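Local coordinates for thymocyte nuclear protein 1 (Leishmania major, PDB 2AR1) that is of unknown function but, as an EVE-domain protein of the PUA clan, probably binds nucleic acid, perhaps by recognising modified bases, at residues L24-H29 / S42-V47; F67-T72 / D124-L129; Y100-A105 / K109-M114; P75-L80 / A160-M165. All blocks are in the same frame, centred on the assembly; numbering follows the deposited sequence.

Contact 1: residues L24-H29 / S42-V47; sequences LKSEPH and SPWDGV
Leu-24 and Trp-44 make the apolar part of this contact. The branch atom CD2 of Leu-24 stands over one indole face, 3.7 Å from the centroid of the Trp-44 five-membered ring and 8° off its normal, which meets the definition of a CH-pi contact. Nearer the backbone, Leu-24 CB lies 3.6 Å from Trp-44 CZ2, and the leucine and the indole run antiparallel alongside one another. The indole reaches strand 21-26 because Trp-44 CG is anti to the backbone N (chi1 -158°). Ser-26 adds a looser touch, its CB 4.0 Å from Trp-44 CH2 in an oblique approach, while its OG bonds to Phe-31 O.

The polar part runs through a water, since no direct hydrogen bond joins the segments. This water donates to Lys-25 O at 2.6 Å and accepts from Trp-44 NE1 at 3.0 Å, lying in the indole plane. The leucine thus covers one face and the water satisfies the N-H, consistent with a well-defined ring orientation.

A glycerol lies near Trp-44 and bonds weakly to Asp-45 N, a possible sign of a pocket. Strand 41-43 is outermost in the sheet, separated from 21-26 by three strands, and the indole reaches across them, consistent with a strongly curved sheet; the ring of Phe-67 of strand 64-69 meets the indole with the planes at about 90°, and Val-117 of strand 113-128 touches it too.

Contact 2: residues F67-T72 / D124-L129; sequences FYHSNT and DTVLTL
Tyr-68 and Leu-129 meet where the long strand 113-128 of the mixed beta-sheet passes into helix 129-132. The phenol oxygen does the touching: Tyr-68 OH comes within 3.2 Å of Leu-129 CD1, a close approach, and within 3.6 Å of Leu-129 CB. CD1 lies at the ring edge near its plane, so the leucine packs against the hydroxyl end of the tyrosine. Tyr-68 CG is anti to the backbone N (chi1 -176°), a torsion that carries the phenol out to the helix start even though its CB does not point there. A second, looser touch joins His-69 ND1 to Val-126 CG2 at 4.3 Å, neither over the imidazole face nor at its edge.

Beyond this shell, strand 76-89 lies between the two strands and spaces them: His-69 bonds through its backbone to Gly-76, and Val-126 CG1 packs on the same glycine. The imidazole is held by NE2, which accepts a hydrogen bond from Ile-33 N. Leu-143 of helix 142-145 touches both Tyr-68 and Leu-129, joining that helix to the pair. Leu-129 itself is placed by the helix start, where Thr-128 is the N-cap residue and its OG1 accepts a hydrogen bond from the backbone N of Glu-131.

Contact 3: residues Y100-A105 / K109-M114; sequences YFDPKA and KNPWKM
An Asx turn and a type I beta turn, both starting at Asp-102, shape the loop that folds back on the approach to strand 113-128, and the Asp-102 carboxylate links the two limbs. Trp-112 NE1 donates to Asp-102 OD2 at 2.8 Å with an N-H...O angle of 150°. The bond uses the anti side of OD2, somewhat out of the carboxylate plane, while the oxygen stays close to the indole plane; carboxylate and ring are turned 55° apart and the side chains cross at about a right angle. Asp-102 CG lies anti to the backbone N (chi1 178°), which sends the carboxylate across to the indole.

The other oxygen serves its own turn. Asp-102 OD1 accepts from Lys-104 N at 3.2 Å, the donor standing above the carboxylate plane, and Ala-105 N closes the beta turn on Asp-102 O at 3.0 Å. Held at both oxygens, the carboxylate is restrained in its rotation. On the facing limb a second Asx turn appears, Asn-110 OD1 accepting from Trp-112 N at 3.0 Å. Where the limbs come closest, Ala-105 CB rests 4.0 Å from Asn-110 OD1 and 4.2 Å from Pro-111 CD.

Asn-110 ND2 ties this limb to Asp-90 O, just past strand 76-89. The indole is stacked with Tyr-50 at the start of helix 50-58, makes a cation-pi contact with Arg-48, and touches Arg-53 of the same helix, joining the loop to helix 50-58 just before strand 113-128 begins.

Contact 4: residues P75-L80 / A160-M165; sequences PGVAGL and AYILRM
Leu-80 and Leu-163 form the closer half of a helix-on-sheet packing in which helix 156-169 lies against strand 76-89. Two methyl pairs meet: Leu-80 CD2 to Leu-163 CD1 at 3.9 Å, and Leu-80 CD1 to Leu-163 CD2 at 4.1 Å. Leu-80 CG sits beside the backbone N, anti to the carbonyl carbon (chi1 -61°), which presents both methyls to Leu-163. The branch end of Leu-163 swings over to the strand, and this partly exposed residue puts the tighter pair nearer solvent.

Val-77 and Ile-162 touch more loosely, CG2 to CG2 at 4.4 Å, yet both are buried, and Leu-132 of helix 129-132 packs on each. Val-77 and Leu-80 both face the helix although three residues apart; the helix-like backbone of Ala-78 (psi -16°) between them is consistent with a beta bulge. Trp-123 of strand 113-128 touches both Val-77 and Leu-80, while Leu-66 of strand 64-69 touches Leu-80 and Ile-162.

The opposite side of the helix is open to solvent, with Ala-160 and Arg-164 exposed. There Arg-164 NE forms a salt bridge with Glu-168, and its aliphatic part lies on Tyr-161, CD of Arg-164 standing 3.8 Å above the tyrosine ring plane toward the rim.

Overall arrangement
From the N terminus, contact 1 is complete first: residues 24-29 and 42-47 close the loop holding helix 33-39, joining an inner strand to the edge strand 41-43. Contact 2 opens next at 67-72 and contact 4 at 75-80; contact 2 closes at 124-129 and contact 4 at 160-165, so these two cross. Contact 3, 100-105 with 109-114, falls within the span of both, about 28 Å from contact 2 and 31 Å from contact 4 between centres, on the far side of the chain's centre. Probable backbone hydrogen bonds connect contact 2 to contacts 1 and 4 through adjacent strands, while contact 3 meets contact 1 by packing alone, including the Trp-44 carbonyl against the Met-114 side chain.

Contact 1: residues L24-H29 / S42-V47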
loop_
_atom_site.group_PDB
_atom_site.type_symbol
_atom_site.label_atom_id
_atom_site.label_comp_id
_atom_site.label_asym_id
_atom_site.label_seq_id
_atom_site.Cartn_x
_atom_site.Cartn_y
_atom_site.Cartn_z
ATOM N N LEU A 24 -0.842 0.415 1.828
ATOM C CA LEU A 24 -0.058 -0.579 1.129
ATOM C C LEU A 24 1.283 -0.681 1.844
ATOM O O LEU A 24 2.002 0.330 2.005
ATOM C CB LEU A 24 0.114 -0.169 -0.343
ATOM C CG LEU A 24 -1.060 -0.597 -1.230
ATOM C CD1 LEU A 24 -2.374 -0.156 -0.642
ATOM C CD2 LEU A 24 -0.878 0.000 -2.620
ATOM N N LYS A 25 1.670 -1.878 2.233
ATOM C CA LYS A 25 2.945 -2.128 2.906
ATOM C C LYS A 25 4.021 -2.461 1.871
ATOM O O LYS A 25 3.748 -3.173 0.884
ATOM C CB LYS A 25 2.802 -3.313 3.867
ATOM C CG LYS A 25 1.953 -3.030 5.043
ATOM C CD LYS A 25 2.155 -4.117 6.041
ATOM C CE LYS A 25 0.944 -4.428 6.798
ATOM N NZ LYS A 25 1.419 -5.458 7.831
ATOM N N SER A 26 5.240 -1.938 2.092
ATOM C CA SER A 26 6.368 -2.244 1.216
ATOM C C SER A 26 7.597 -2.250 2.061
ATOM O O SER A 26 7.713 -1.392 2.932
ATOM C CB SER A 26 6.480 -1.249 0.050
ATOM O OG SER A 26 7.384 -1.750 -0.909
ATOM N N GLU A 27 8.521 -3.176 1.829
ATOM C CA GLU A 27 9.767 -3.157 2.625
ATOM C C GLU A 27 10.732 -2.190 1.930
ATOM O O GLU A 27 11.071 -2.397 0.749
ATOM C CB GLU A 27 10.361 -4.516 2.753
ATOM C CG GLU A 27 9.374 -5.500 3.529
ATOM C CD GLU A 27 9.907 -6.915 3.705
ATOM O OE1 GLU A 27 11.029 -7.227 3.260
ATOM O OE2 GLU A 27 9.168 -7.726 4.313
ATOM N N PRO A 28 11.144 -1.120 2.628
ATOM C CA PRO A 28 11.889 -0.101 1.861
ATOM C C PRO A 28 13.251 -0.454 1.275
ATOM O O PRO A 28 13.744 0.262 0.431
ATOM C CB PRO A 28 12.118 1.040 2.872
ATOM C CG PRO A 28 11.925 0.461 4.171
ATOM C CD PRO A 28 10.978 -0.712 4.027
ATOM N N HIS A 29 13.877 -1.521 1.713
ATOM C CA HIS A 29 15.127 -1.944 1.107
ATOM C C HIS A 29 14.863 -2.634 -0.243
ATOM O O HIS A 29 15.772 -2.832 -1.041
ATOM C CB HIS A 29 15.904 -2.864 2.043
ATOM C CG HIS A 29 15.296 -4.221 2.180
ATOM N ND1 HIS A 29 14.040 -4.412 2.692
ATOM C CD2 HIS A 29 15.787 -5.448 1.893
ATOM C CE1 HIS A 29 13.785 -5.707 2.719
ATOM N NE2 HIS A 29 14.820 -6.356 2.227
ATOM N N SER A 42 4.044 2.997 -10.704
ATOM C CA SER A 42 4.547 1.646 -10.635
ATOM C C SER A 42 3.370 0.682 -10.484
ATOM O O SER A 42 2.409 1.005 -9.804
ATOM C CB SER A 42 5.486 1.499 -9.465
ATOM O OG SER A 42 5.852 0.127 -9.212
ATOM N N PRO A 43 3.464 -0.500 -11.106
ATOM C CA PRO A 43 2.486 -1.556 -10.747
ATOM C C PRO A 43 2.755 -1.957 -9.298
ATOM O O PRO A 43 3.875 -1.886 -8.876
ATOM C CB PRO A 43 2.845 -2.694 -11.690
ATOM C CG PRO A 43 4.209 -2.391 -12.187
ATOM C CD PRO A 43 4.455 -0.943 -12.092
ATOM N N TRP A 44 1.744 -2.419 -8.567
ATOM C CA TRP A 44 1.965 -2.902 -7.218
ATOM C C TRP A 44 2.134 -4.426 -7.224
ATOM O O TRP A 44 1.212 -5.174 -6.854
ATOM C CB TRP A 44 0.839 -2.435 -6.312
ATOM C CG TRP A 44 1.257 -2.436 -4.893
ATOM C CD1 TRP A 44 0.900 -3.311 -3.951
ATOM C CD2 TRP A 44 2.167 -1.526 -4.277
ATOM N NE1 TRP A 44 1.503 -3.021 -2.756
ATOM C CE2 TRP A 44 2.287 -1.900 -2.947
ATOM C CE3 TRP A 44 2.872 -0.400 -4.748
ATOM C CZ2 TRP A 44 3.070 -1.200 -2.073
ATOM C CZ3 TRP A 44 3.636 0.269 -3.894
ATOM C CH2 TRP A 44 3.724 -0.113 -2.567
ATOM N N ASP A 45 3.317 -4.868 -7.673
ATOM C CA ASP A 45 3.575 -6.283 -7.877
ATOM C C ASP A 45 3.977 -6.969 -6.582
ATOM O O ASP A 45 4.328 -6.335 -5.611
ATOM C CB ASP A 45 4.658 -6.517 -8.928
ATOM C CG ASP A 45 5.939 -5.916 -8.549
ATOM O OD1 ASP A 45 6.634 -6.419 -7.660
ATOM O OD2 ASP A 45 6.240 -4.933 -9.188
ATOM N N GLY A 46 3.847 -8.284 -6.591
ATOM C CA GLY A 46 4.400 -9.144 -5.558
ATOM C C GLY A 46 3.564 -9.417 -4.335
ATOM O O GLY A 46 4.089 -9.972 -3.365
ATOM N N VAL A 47 2.292 -9.016 -4.343
ATOM C CA VAL A 47 1.355 -9.327 -3.271
ATOM C C VAL A 47 0.901 -10.771 -3.426
ATOM O O VAL A 47 0.403 -11.136 -4.463
ATOM C CB VAL A 47 0.176 -8.357 -3.217
ATOM C CG1 VAL A 47 -0.886 -8.828 -2.207
ATOM C CG2 VAL A 47 0.666 -6.939 -2.858
HETATM O O HOH W 1 1.717 -4.403 -0.154
#

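Contact 2: residues F67-T72 / D124-L129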
loop_
_atom_site.group_PDB
_atom_site.type_symbol
_atom_site.label_atom_id
_atom_site.label_comp_id
_atom_site.label_asym_id
_atom_site.label_seq_id
_atom_site.Cartn_x
_atom_site.Cartn_y
_atom_site.Cartn_z
ATOM N N PHE A 67 1.485 5.043 1.958
ATOM C CA PHE A 67 2.626 4.227 1.611
ATOM C C PHE A 67 3.319 3.870 2.958
ATOM O O PHE A 67 3.904 4.734 3.607
ATOM C CB PHE A 67 3.569 4.994 0.707
ATOM C CG PHE A 67 4.556 4.122 -0.007
ATOM C CD1 PHE A 67 5.610 3.571 0.625
ATOM C CD2 PHE A 67 4.411 3.905 -1.384
ATOM C CE1 PHE A 67 6.524 2.734 -0.060
ATOM C CE2 PHE A 67 5.352 3.124 -2.117
ATOM C CZ PHE A 67 6.386 2.513 -1.449
ATOM N N TYR A 68 3.303 2.617 3.322
ATOM C CA TYR A 68 3.775 2.182 4.625
ATOM C C TYR A 68 5.009 1.354 4.465
ATOM O O TYR A 68 4.973 0.339 3.797
ATOM C CB TYR A 68 2.688 1.361 5.357
ATOM C CG TYR A 68 3.030 0.921 6.766
ATOM C CD1 TYR A 68 3.740 -0.232 6.977
ATOM C CD2 TYR A 68 2.663 1.683 7.864
ATOM C CE1 TYR A 68 4.029 -0.680 8.262
ATOM C CE2 TYR A 68 2.982 1.271 9.153
ATOM C CZ TYR A 68 3.706 0.113 9.346
ATOM O OH TYR A 68 4.006 -0.254 10.635
ATOM N N HIS A 69 6.115 1.795 5.120
ATOM C CA HIS A 69 7.325 1.002 5.203
ATOM C C HIS A 69 7.267 -0.029 6.323
ATOM O O HIS A 69 7.094 0.326 7.507
ATOM C CB HIS A 69 8.539 1.917 5.464
ATOM C CG HIS A 69 8.918 2.743 4.295
ATOM N ND1 HIS A 69 9.926 3.695 4.377
ATOM C CD2 HIS A 69 8.479 2.774 3.017
ATOM C CE1 HIS A 69 10.089 4.245 3.193
ATOM N NE2 HIS A 69 9.251 3.700 2.342
ATOM N N SER A 70 7.393 -1.306 5.932
ATOM C CA SER A 70 7.371 -2.428 6.832
ATOM C C SER A 70 8.711 -3.117 6.928
ATOM O O SER A 70 9.589 -2.914 6.048
ATOM C CB SER A 70 6.288 -3.448 6.379
ATOM O OG SER A 70 6.487 -3.829 5.022
ATOM N N ASN A 71 8.893 -3.877 8.022
ATOM C CA ASN A 71 10.030 -4.772 8.151
ATOM C C ASN A 71 11.327 -3.954 8.005
ATOM O O ASN A 71 12.217 -4.233 7.184
ATOM C CB ASN A 71 9.924 -5.883 7.094
ATOM C CG ASN A 71 10.945 -7.005 7.310
ATOM O OD1 ASN A 71 10.763 -7.872 8.160
ATOM N ND2 ASN A 71 12.043 -6.971 6.533
ATOM N N THR A 72 11.422 -2.925 8.832
ATOM C CA THR A 72 12.545 -1.998 8.766
ATOM C C THR A 72 12.765 -1.369 10.134
ATOM O O THR A 72 11.904 -1.510 10.997
ATOM C CB THR A 72 12.293 -0.908 7.624
ATOM O OG1 THR A 72 13.459 -0.108 7.437
ATOM C CG2 THR A 72 11.085 0.006 7.921
ATOM N N ASP A 124 8.769 14.144 5.039
ATOM C CA ASP A 124 10.162 14.415 5.456
ATOM C C ASP A 124 10.769 13.343 6.383
ATOM O O ASP A 124 11.962 13.029 6.320
ATOM C CB ASP A 124 10.281 15.780 6.135
ATOM C CG ASP A 124 9.958 16.986 5.257
ATOM O OD1 ASP A 124 9.552 16.898 4.070
ATOM O OD2 ASP A 124 10.040 18.059 5.891
ATOM N N THR A 125 9.940 12.815 7.286
ATOM C CA THR A 125 10.342 11.723 8.143
ATOM C C THR A 125 9.127 10.829 8.198
ATOM O O THR A 125 7.977 11.276 7.937
ATOM C CB THR A 125 10.730 12.165 9.537
ATOM O OG1 THR A 125 9.613 12.797 10.170
ATOM C CG2 THR A 125 11.881 13.141 9.449
ATOM N N VAL A 126 9.398 9.564 8.385
ATOM C CA VAL A 126 8.333 8.576 8.475
ATOM C C VAL A 126 7.488 8.907 9.696
ATOM O O VAL A 126 7.964 9.342 10.736
ATOM C CB VAL A 126 8.906 7.168 8.599
ATOM C CG1 VAL A 126 7.801 6.127 8.792
ATOM C CG2 VAL A 126 9.665 6.739 7.394
ATOM N N LEU A 127 6.203 8.712 9.561
ATOM C CA LEU A 127 5.287 8.787 10.713
ATOM C C LEU A 127 5.255 7.408 11.390
ATOM O O LEU A 127 4.707 6.466 10.825
ATOM C CB LEU A 127 3.920 9.220 10.210
ATOM C CG LEU A 127 2.815 9.418 11.241
ATOM C CD1 LEU A 127 3.207 10.552 12.232
ATOM C CD2 LEU A 127 1.449 9.628 10.661
ATOM N N THR A 128 5.870 7.295 12.573
ATOM C CA THR A 128 6.208 5.995 13.026
ATOM C C THR A 128 4.982 5.201 13.448
ATOM O O THR A 128 3.944 5.782 13.833
ATOM C CB THR A 128 7.116 6.034 14.259
ATOM O OG1 THR A 128 6.472 6.806 15.318
ATOM C CG2 THR A 128 8.444 6.647 13.861
ATOM N N LEU A 129 5.175 3.884 13.453
ATOM C CA LEU A 129 4.156 2.931 13.934
ATOM C C LEU A 129 3.792 3.232 15.388
ATOM O O LEU A 129 2.575 3.230 15.718
ATOM C CB LEU A 129 4.569 1.508 13.681
ATOM C CG LEU A 129 3.480 0.581 14.171
ATOM C CD1 LEU A 129 2.346 0.390 13.274
ATOM C CD2 LEU A 129 4.167 -0.705 14.590
#

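Contact 3: residues Y100-A105 / K109-M114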
loop_
_atom_site.group_PDB
_atom_site.type_symbol
_atom_site.label_atom_id
_atom_site.label_comp_id
_atom_site.label_asym_id
_atom_site.label_seq_id
_atom_site.Cartn_x
_atom_site.Cartn_y
_atom_site.Cartn_z
ATOM N N TYR A 100 8.816 -13.203 -6.242
ATOM C CA TYR A 100 7.370 -13.364 -6.231
ATOM C C TYR A 100 6.871 -14.421 -7.243
ATOM O O TYR A 100 5.670 -14.538 -7.490
ATOM C CB TYR A 100 6.719 -11.987 -6.457
ATOM C CG TYR A 100 7.353 -10.903 -5.632
ATOM C CD1 TYR A 100 7.510 -11.050 -4.262
ATOM C CD2 TYR A 100 7.821 -9.736 -6.221
ATOM C CE1 TYR A 100 8.134 -10.067 -3.492
ATOM C CE2 TYR A 100 8.413 -8.748 -5.453
ATOM C CZ TYR A 100 8.570 -8.946 -4.091
ATOM O OH TYR A 100 9.169 -7.973 -3.336
ATOM N N PHE A 101 7.777 -15.243 -7.763
ATOM C CA PHE A 101 7.421 -16.324 -8.663
ATOM C C PHE A 101 6.410 -17.229 -7.985
ATOM O O PHE A 101 6.533 -17.517 -6.816
ATOM C CB PHE A 101 8.643 -17.160 -9.048
ATOM C CG PHE A 101 8.330 -18.302 -9.984
ATOM C CD1 PHE A 101 7.692 -18.070 -11.182
ATOM C CD2 PHE A 101 8.679 -19.625 -9.651
ATOM C CE1 PHE A 101 7.382 -19.126 -12.050
ATOM C CE2 PHE A 101 8.415 -20.672 -10.505
ATOM C CZ PHE A 101 7.739 -20.431 -11.711
ATOM N N ASP A 102 5.406 -17.653 -8.730
ATOM C CA ASP A 102 4.425 -18.639 -8.241
ATOM C C ASP A 102 4.439 -19.822 -9.205
ATOM O O ASP A 102 3.937 -19.688 -10.325
ATOM C CB ASP A 102 3.030 -18.019 -8.193
ATOM C CG ASP A 102 1.970 -19.001 -7.741
ATOM O OD1 ASP A 102 2.307 -20.169 -7.459
ATOM O OD2 ASP A 102 0.805 -18.590 -7.626
ATOM N N PRO A 103 5.054 -20.959 -8.786
ATOM C CA PRO A 103 5.269 -22.191 -9.564
ATOM C C PRO A 103 4.027 -22.734 -10.230
ATOM O O PRO A 103 4.120 -23.517 -11.181
ATOM C CB PRO A 103 5.733 -23.208 -8.509
ATOM C CG PRO A 103 6.310 -22.416 -7.422
ATOM C CD PRO A 103 5.642 -21.054 -7.440
ATOM N N LYS A 104 2.873 -22.319 -9.731
ATOM C CA LYS A 104 1.622 -22.869 -10.175
ATOM C C LYS A 104 0.709 -21.884 -10.885
ATOM O O LYS A 104 -0.456 -22.191 -11.133
ATOM C CB LYS A 104 0.901 -23.424 -8.959
ATOM C CG LYS A 104 0.301 -22.388 -8.036
ATOM C CD LYS A 104 0.254 -22.858 -6.577
ATOM C CE LYS A 104 -0.455 -21.823 -5.696
ATOM N NZ LYS A 104 -0.627 -22.314 -4.294
ATOM N N ALA A 105 1.217 -20.690 -11.169
ATOM C CA ALA A 105 0.471 -19.701 -11.934
ATOM C C ALA A 105 0.699 -19.995 -13.408
ATOM O O ALA A 105 1.761 -20.497 -13.789
ATOM C CB ALA A 105 0.943 -18.261 -11.594
ATOM N N LYS A 109 -4.296 -18.910 -16.137
ATOM C CA LYS A 109 -4.796 -19.014 -14.753
ATOM C C LYS A 109 -3.764 -18.451 -13.774
ATOM O O LYS A 109 -3.006 -19.193 -13.121
ATOM C CB LYS A 109 -5.139 -20.469 -14.389
ATOM C CG LYS A 109 -5.974 -20.622 -13.098
ATOM C CD LYS A 109 -6.373 -22.116 -12.816
ATOM C CE LYS A 109 -6.855 -22.329 -11.358
ATOM N NZ LYS A 109 -7.220 -23.780 -11.040
ATOM N N ASN A 110 -3.729 -17.124 -13.720
ATOM C CA ASN A 110 -2.878 -16.381 -12.784
ATOM C C ASN A 110 -3.763 -15.781 -11.689
ATOM O O ASN A 110 -4.533 -14.874 -11.956
ATOM C CB ASN A 110 -2.135 -15.284 -13.524
ATOM C CG ASN A 110 -1.138 -14.592 -12.658
ATOM O OD1 ASN A 110 -1.109 -14.806 -11.440
ATOM N ND2 ASN A 110 -0.294 -13.732 -13.282
ATOM N N PRO A 111 -3.671 -16.290 -10.448
ATOM C CA PRO A 111 -4.579 -15.765 -9.459
ATOM C C PRO A 111 -4.197 -14.362 -8.987
ATOM O O PRO A 111 -5.027 -13.635 -8.458
ATOM C CB PRO A 111 -4.477 -16.768 -8.330
ATOM C CG PRO A 111 -3.207 -17.505 -8.513
ATOM C CD PRO A 111 -2.748 -17.299 -9.913
ATOM N N TRP A 112 -2.941 -13.985 -9.227
ATOM C CA TRP A 112 -2.406 -12.753 -8.664
ATOM C C TRP A 112 -2.741 -11.549 -9.543
ATOM O O TRP A 112 -2.667 -11.596 -10.797
ATOM C CB TRP A 112 -0.913 -12.910 -8.367
ATOM C CG TRP A 112 -0.660 -14.073 -7.486
ATOM C CD1 TRP A 112 0.016 -15.182 -7.812
ATOM C CD2 TRP A 112 -1.151 -14.267 -6.147
ATOM N NE1 TRP A 112 0.010 -16.078 -6.743
ATOM C CE2 TRP A 112 -0.652 -15.509 -5.698
ATOM C CE3 TRP A 112 -1.870 -13.471 -5.253
ATOM C CZ2 TRP A 112 -0.902 -16.020 -4.390
ATOM C CZ3 TRP A 112 -2.142 -13.985 -3.968
ATOM C CH2 TRP A 112 -1.648 -15.248 -3.555
ATOM N N LYS A 113 -3.162 -10.485 -8.871
ATOM C CA LYS A 113 -3.633 -9.260 -9.527
ATOM C C LYS A 113 -2.960 -8.052 -8.911
ATOM O O LYS A 113 -2.519 -8.099 -7.733
ATOM C CB LYS A 113 -5.154 -9.116 -9.394
ATOM C CG LYS A 113 -5.911 -10.292 -9.817
ATOM C CD LYS A 113 -5.786 -10.574 -11.287
ATOM C CE LYS A 113 -6.754 -11.685 -11.613
ATOM N NZ LYS A 113 -6.181 -12.745 -12.497
ATOM N N MET A 114 -2.856 -6.960 -9.676
ATOM C CA MET A 114 -2.249 -5.775 -9.121
ATOM C C MET A 114 -2.782 -4.528 -9.813
ATOM O O MET A 114 -3.113 -4.547 -10.990
ATOM C CB MET A 114 -0.750 -5.823 -9.289
ATOM C CG MET A 114 -0.282 -5.775 -10.690
ATOM S SD MET A 114 1.434 -6.164 -10.932
ATOM C CE MET A 114 1.615 -5.990 -12.705
#

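Contact 4: residues P75-L80 / A160-M165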
loop_
_atom_site.group_PDB
_atom_site.type_symbol
_atom_site.label_atom_id
_atom_site.label_comp_id
_atom_site.label_asym_id
_atom_site.label_seq_id
_atom_site.Cartn_x
_atom_site.Cartn_y
_atom_site.Cartn_z
ATOM N N PRO A 75 9.533 1.574 10.997
ATOM C CA PRO A 75 8.309 1.301 10.268
ATOM C C PRO A 75 7.356 2.460 10.462
ATOM O O PRO A 75 7.299 3.045 11.512
ATOM C CB PRO A 75 7.739 0.022 10.933
ATOM C CG PRO A 75 8.325 -0.003 12.221
ATOM C CD PRO A 75 9.701 0.660 12.133
ATOM N N GLY A 76 6.543 2.716 9.461
ATOM C CA GLY A 76 5.468 3.647 9.589
ATOM C C GLY A 76 5.079 4.146 8.202
ATOM O O GLY A 76 5.530 3.600 7.169
ATOM N N VAL A 77 4.227 5.162 8.172
ATOM C CA VAL A 77 3.788 5.811 6.907
ATOM C C VAL A 77 4.853 6.798 6.364
ATOM O O VAL A 77 5.230 7.787 7.077
ATOM C CB VAL A 77 2.434 6.497 7.027
ATOM C CG1 VAL A 77 1.950 7.079 5.737
ATOM C CG2 VAL A 77 1.361 5.420 7.485
ATOM N N ALA A 78 5.320 6.461 5.188
ATOM C CA ALA A 78 6.409 7.237 4.490
ATOM C C ALA A 78 5.968 8.311 3.484
ATOM O O ALA A 78 6.726 9.210 3.106
ATOM C CB ALA A 78 7.219 6.251 3.750
ATOM N N GLY A 79 4.738 8.225 3.094
ATOM C CA GLY A 79 4.192 9.104 2.013
ATOM C C GLY A 79 2.867 8.654 1.531
ATOM O O GLY A 79 2.187 7.858 2.148
ATOM N N LEU A 80 2.530 9.144 0.386
ATOM C CA LEU A 80 1.223 9.019 -0.186
ATOM C C LEU A 80 1.334 8.638 -1.660
ATOM O O LEU A 80 2.236 9.080 -2.387
ATOM C CB LEU A 80 0.462 10.367 -0.083
ATOM C CG LEU A 80 0.200 10.932 1.319
ATOM C CD1 LEU A 80 -0.657 12.124 1.205
ATOM C CD2 LEU A 80 -0.565 9.865 2.146
ATOM N N ALA A 160 -7.675 10.816 7.311
ATOM C CA ALA A 160 -7.678 12.260 7.696
ATOM C C ALA A 160 -6.703 12.466 8.882
ATOM O O ALA A 160 -5.908 13.407 8.887
ATOM C CB ALA A 160 -9.039 12.608 8.159
ATOM N N TYR A 161 -6.834 11.616 9.901
ATOM C CA TYR A 161 -6.041 11.766 11.144
ATOM C C TYR A 161 -4.533 11.620 10.880
ATOM O O TYR A 161 -3.656 12.424 11.357
ATOM C CB TYR A 161 -6.617 10.834 12.195
ATOM C CG TYR A 161 -6.183 11.374 13.547
ATOM C CD1 TYR A 161 -4.911 11.084 14.102
ATOM C CD2 TYR A 161 -7.001 12.303 14.236
ATOM C CE1 TYR A 161 -4.539 11.589 15.300
ATOM C CE2 TYR A 161 -6.646 12.827 15.453
ATOM C CZ TYR A 161 -5.387 12.511 16.010
ATOM O OH TYR A 161 -4.855 13.038 17.211
ATOM N N ILE A 162 -4.211 10.663 10.014
ATOM C CA ILE A 162 -2.820 10.366 9.634
ATOM C C ILE A 162 -2.189 11.524 8.878
ATOM O O ILE A 162 -1.077 11.889 9.215
ATOM C CB ILE A 162 -2.689 8.986 8.947
ATOM C CG1 ILE A 162 -3.041 7.925 9.951
ATOM C CG2 ILE A 162 -1.387 8.784 8.223
ATOM C CD1 ILE A 162 -3.167 6.433 9.420
ATOM N N LEU A 163 -2.896 12.125 7.960
ATOM C CA LEU A 163 -2.422 13.278 7.211
ATOM C C LEU A 163 -2.246 14.435 8.184
ATOM O O LEU A 163 -1.253 15.162 8.106
ATOM C CB LEU A 163 -3.321 13.595 6.024
ATOM C CG LEU A 163 -2.905 12.780 4.767
ATOM C CD1 LEU A 163 -3.080 11.339 4.804
ATOM C CD2 LEU A 163 -3.694 13.317 3.627
ATOM N N ARG A 164 -3.136 14.602 9.148
ATOM C CA ARG A 164 -3.017 15.619 10.203
ATOM C C ARG A 164 -1.744 15.417 11.001
ATOM O O ARG A 164 -1.046 16.332 11.366
ATOM C CB ARG A 164 -4.263 15.606 11.092
ATOM C CG ARG A 164 -4.035 16.088 12.474
ATOM C CD ARG A 164 -5.102 15.699 13.512
ATOM N NE ARG A 164 -4.713 16.247 14.812
ATOM C CZ ARG A 164 -5.513 16.498 15.845
ATOM N NH1 ARG A 164 -6.795 16.278 15.753
ATOM N NH2 ARG A 164 -5.008 17.061 16.953
ATOM N N MET A 165 -1.498 14.184 11.383
ATOM C CA MET A 165 -0.258 13.844 12.097
ATOM C C MET A 165 1.044 14.203 11.342
ATOM O O MET A 165 2.040 14.654 11.943
ATOM C CB MET A 165 -0.242 12.378 12.460
ATOM C CG MET A 165 -1.248 12.039 13.518
ATOM S SD MET A 165 -1.425 10.221 13.726
ATOM C CE MET A 165 0.002 9.823 14.469
#